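Local coordinates for protein aromatic amino acid aminotransferase I (Candida albicans WO-1, PDB 6HNU) that probably transfers amino groups between aromatic amino acids and 2-oxoglutarate, using pyridoxal 5'-phosphate as cofactor, at residues E143-T148 / L242-E247. Numbering follows the deposited sequence.
With PLP (pyridoxal-5'-phosphate), chain I.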
loop_
_atom_site.group_PDB
_atom_site.type_symbol
_atom_site.label_atom_id
_atom_site.label_comp_id
_atom_site.label_asym_id
_atom_site.label_seq_id
_atom_site.Cartn_x
_atom_site.Cartn_y
_atom_site.Cartn_z
ATOM N N GLU B 143 -6.824 -1.117 1.911
ATOM C CA GLU B 143 -6.054 0.127 2.179
ATOM C C GLU B 143 -7.045 1.289 2.234
ATOM O O GLU B 143 -6.961 2.077 3.218
ATOM C CB GLU B 143 -5.008 0.398 1.106
ATOM C CG GLU B 143 -4.397 1.783 1.264
ATOM C CD GLU B 143 -5.066 2.865 0.452
ATOM O OE1 GLU B 143 -5.061 2.740 -0.796
ATOM O OE2 GLU B 143 -5.527 3.879 1.043
ATOM N N ALA B 144 -7.970 1.395 1.265
ATOM C CA ALA B 144 -8.880 2.563 1.218
ATOM C C ALA B 144 -9.664 2.652 2.538
ATOM O O ALA B 144 -9.830 3.747 3.033
ATOM C CB ALA B 144 -9.778 2.521 0.009
ATOM N N TRP B 145 -10.069 1.517 3.128
ATOM C CA TRP B 145 -10.786 1.486 4.424
ATOM C C TRP B 145 -9.864 1.956 5.564
ATOM O O TRP B 145 -10.268 2.822 6.414
ATOM C CB TRP B 145 -11.357 0.082 4.657
ATOM C CG TRP B 145 -11.892 -0.059 6.040
ATOM C CD1 TRP B 145 -11.465 -0.929 6.998
ATOM C CD2 TRP B 145 -12.959 0.711 6.631
ATOM N NE1 TRP B 145 -12.159 -0.730 8.164
ATOM C CE2 TRP B 145 -13.103 0.239 7.962
ATOM C CE3 TRP B 145 -13.758 1.783 6.196
ATOM C CZ2 TRP B 145 -14.016 0.788 8.849
ATOM C CZ3 TRP B 145 -14.686 2.301 7.075
ATOM C CH2 TRP B 145 -14.813 1.795 8.373
ATOM N N ASP B 146 -8.635 1.458 5.610
ATOM C CA ASP B 146 -7.652 1.881 6.633
ATOM C C ASP B 146 -7.498 3.394 6.542
ATOM O O ASP B 146 -7.625 4.072 7.601
ATOM C CB ASP B 146 -6.333 1.135 6.471
ATOM C CG ASP B 146 -5.343 1.457 7.584
ATOM O OD1 ASP B 146 -5.650 1.156 8.721
ATOM O OD2 ASP B 146 -4.270 1.918 7.277
ATOM N N SER B 147 -7.345 3.905 5.326
ATOM C CA SER B 147 -7.176 5.363 5.040
ATOM C C SER B 147 -8.430 6.148 5.389
ATOM O O SER B 147 -8.258 7.291 5.892
ATOM C CB SER B 147 -6.752 5.632 3.616
ATOM O OG SER B 147 -5.512 4.978 3.370
ATOM N N THR B 148 -9.635 5.583 5.181
ATOM C CA THR B 148 -10.920 6.219 5.571
ATOM C C THR B 148 -10.933 6.450 7.088
ATOM O O THR B 148 -11.280 7.560 7.527
ATOM C CB THR B 148 -12.111 5.371 5.109
ATOM O OG1 THR B 148 -12.008 5.253 3.678
ATOM C CG2 THR B 148 -13.432 5.944 5.564
ATOM N N LEU B 242 -21.223 10.793 7.370
ATOM C CA LEU B 242 -20.900 10.295 6.008
ATOM C C LEU B 242 -21.393 8.865 5.830
ATOM O O LEU B 242 -21.637 8.136 6.804
ATOM C CB LEU B 242 -19.388 10.348 5.761
ATOM C CG LEU B 242 -18.711 11.679 6.058
ATOM C CD1 LEU B 242 -17.220 11.514 6.128
ATOM C CD2 LEU B 242 -19.091 12.716 5.043
ATOM N N ILE B 243 -21.455 8.423 4.583
ATOM C CA ILE B 243 -21.686 6.988 4.303
ATOM C C ILE B 243 -20.462 6.504 3.549
ATOM O O ILE B 243 -20.117 7.121 2.516
ATOM C CB ILE B 243 -22.992 6.736 3.522
ATOM C CG1 ILE B 243 -24.239 7.063 4.340
ATOM C CG2 ILE B 243 -23.029 5.316 2.975
ATOM C CD1 ILE B 243 -25.503 7.131 3.512
ATOM N N ILE B 244 -19.854 5.442 4.059
ATOM C CA ILE B 244 -18.706 4.815 3.390
ATOM C C ILE B 244 -19.263 3.525 2.818
ATOM O O ILE B 244 -19.590 2.626 3.607
ATOM C CB ILE B 244 -17.531 4.582 4.366
ATOM C CG1 ILE B 244 -17.169 5.799 5.222
ATOM C CG2 ILE B 244 -16.345 3.996 3.623
ATOM C CD1 ILE B 244 -16.800 7.090 4.472
ATOM N N GLU B 245 -19.318 3.454 1.498
ATOM C CA GLU B 245 -19.882 2.301 0.777
ATOM C C GLU B 245 -18.658 1.554 0.240
ATOM O O GLU B 245 -17.988 1.990 -0.713
ATOM C CB GLU B 245 -21.017 2.628 -0.221
ATOM C CG GLU B 245 -20.656 3.432 -1.470
ATOM C CD GLU B 245 -21.786 3.651 -2.469
ATOM O OE1 GLU B 245 -22.826 2.939 -2.372
ATOM O OE2 GLU B 245 -21.580 4.456 -3.459
ATOM N N ASP B 246 -18.385 0.441 0.888
ATOM C CA ASP B 246 -17.279 -0.457 0.545
ATOM C C ASP B 246 -17.859 -1.494 -0.400
ATOM O O ASP B 246 -18.561 -2.408 0.042
ATOM C CB ASP B 246 -16.640 -1.011 1.809
ATOM C CG ASP B 246 -15.536 -1.993 1.569
ATOM O OD1 ASP B 246 -15.090 -2.152 0.374
ATOM O OD2 ASP B 246 -15.120 -2.603 2.587
ATOM N N GLU B 247 -17.578 -1.337 -1.683
ATOM C CA GLU B 247 -18.426 -1.943 -2.727
ATOM C C GLU B 247 -17.581 -2.769 -3.684
ATOM O O GLU B 247 -17.751 -2.663 -4.899
ATOM C CB GLU B 247 -19.190 -0.791 -3.368
ATOM C CG GLU B 247 -20.400 -0.398 -2.560
ATOM C CD GLU B 247 -21.478 -1.472 -2.683
ATOM O OE1 GLU B 247 -22.381 -1.290 -3.526
ATOM O OE2 GLU B 247 -21.432 -2.477 -1.916
HETATM N N1 PLP I . -14.067 -4.972 1.625
HETATM C C2 PLP I . -14.894 -6.002 1.818
HETATM C C2A PLP I . -16.183 -5.760 2.521
HETATM C C3 PLP I . -14.569 -7.284 1.382
HETATM O O3 PLP I . -15.430 -8.306 1.674
HETATM C C4 PLP I . -13.330 -7.490 0.741
HETATM C C4A PLP I . -12.954 -8.833 0.303
HETATM C C5 PLP I . -12.491 -6.392 0.512
HETATM C C6 PLP I . -12.890 -5.170 0.993
HETATM C C5A PLP I . -11.122 -6.552 -0.102
HETATM O O4P PLP I . -10.896 -5.554 -1.135
HETATM P P PLP I . -9.550 -5.358 -1.871
HETATM O O1P PLP I . -9.942 -4.329 -2.907
HETATM O O2P PLP I . -9.154 -6.742 -2.457
HETATM O O3P PLP I . -8.530 -4.858 -0.851
#
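Thr148 holds its methyl CG2 anti to the backbone N, and chi1 of -59° sets OG1 beside that N. The methyl then points at Ile244, while the hydroxyl turns back to its own helix. In Ile244, chi1 of -48° puts CG1 beside the backbone N and CG2 anti to it, and chi2 of -57° then turns CD1 to the Thr148 methyl. The two side chains meet tip to tip, Thr148 CG2 lying 3.7 Å from Ile244 CD1. Ile244 CG2 also reaches the edge of the Trp145 indole, near the ring plane, 4.2 Å from CZ3. This small interface is buried and apolar. Thr148 OG1 donates to Ala144 O at 2.7 Å, from above the carbonyl plane. Thr148 N reaches the same oxygen from the opposite face, and Tyr321 OH is also hydrogen-bonded to OG1. Asp246 OD2 lies 2.8 Å from PLP N1, the aspartate–pyridine pairing of this aminotransferase family, which probably favours a protonated ring nitrogen. Trp145 NE1 is hydrogen-bonded to Ala169 O, and its ring meets Tyr211, whose OH is hydrogen-bonded to the same OD2. The contact packs helix 141-152 against strand 242-246, which runs parallel between strands 209-212 and 292-297 in the mixed sheet, with Phe209, Val293 and Leu295 around it.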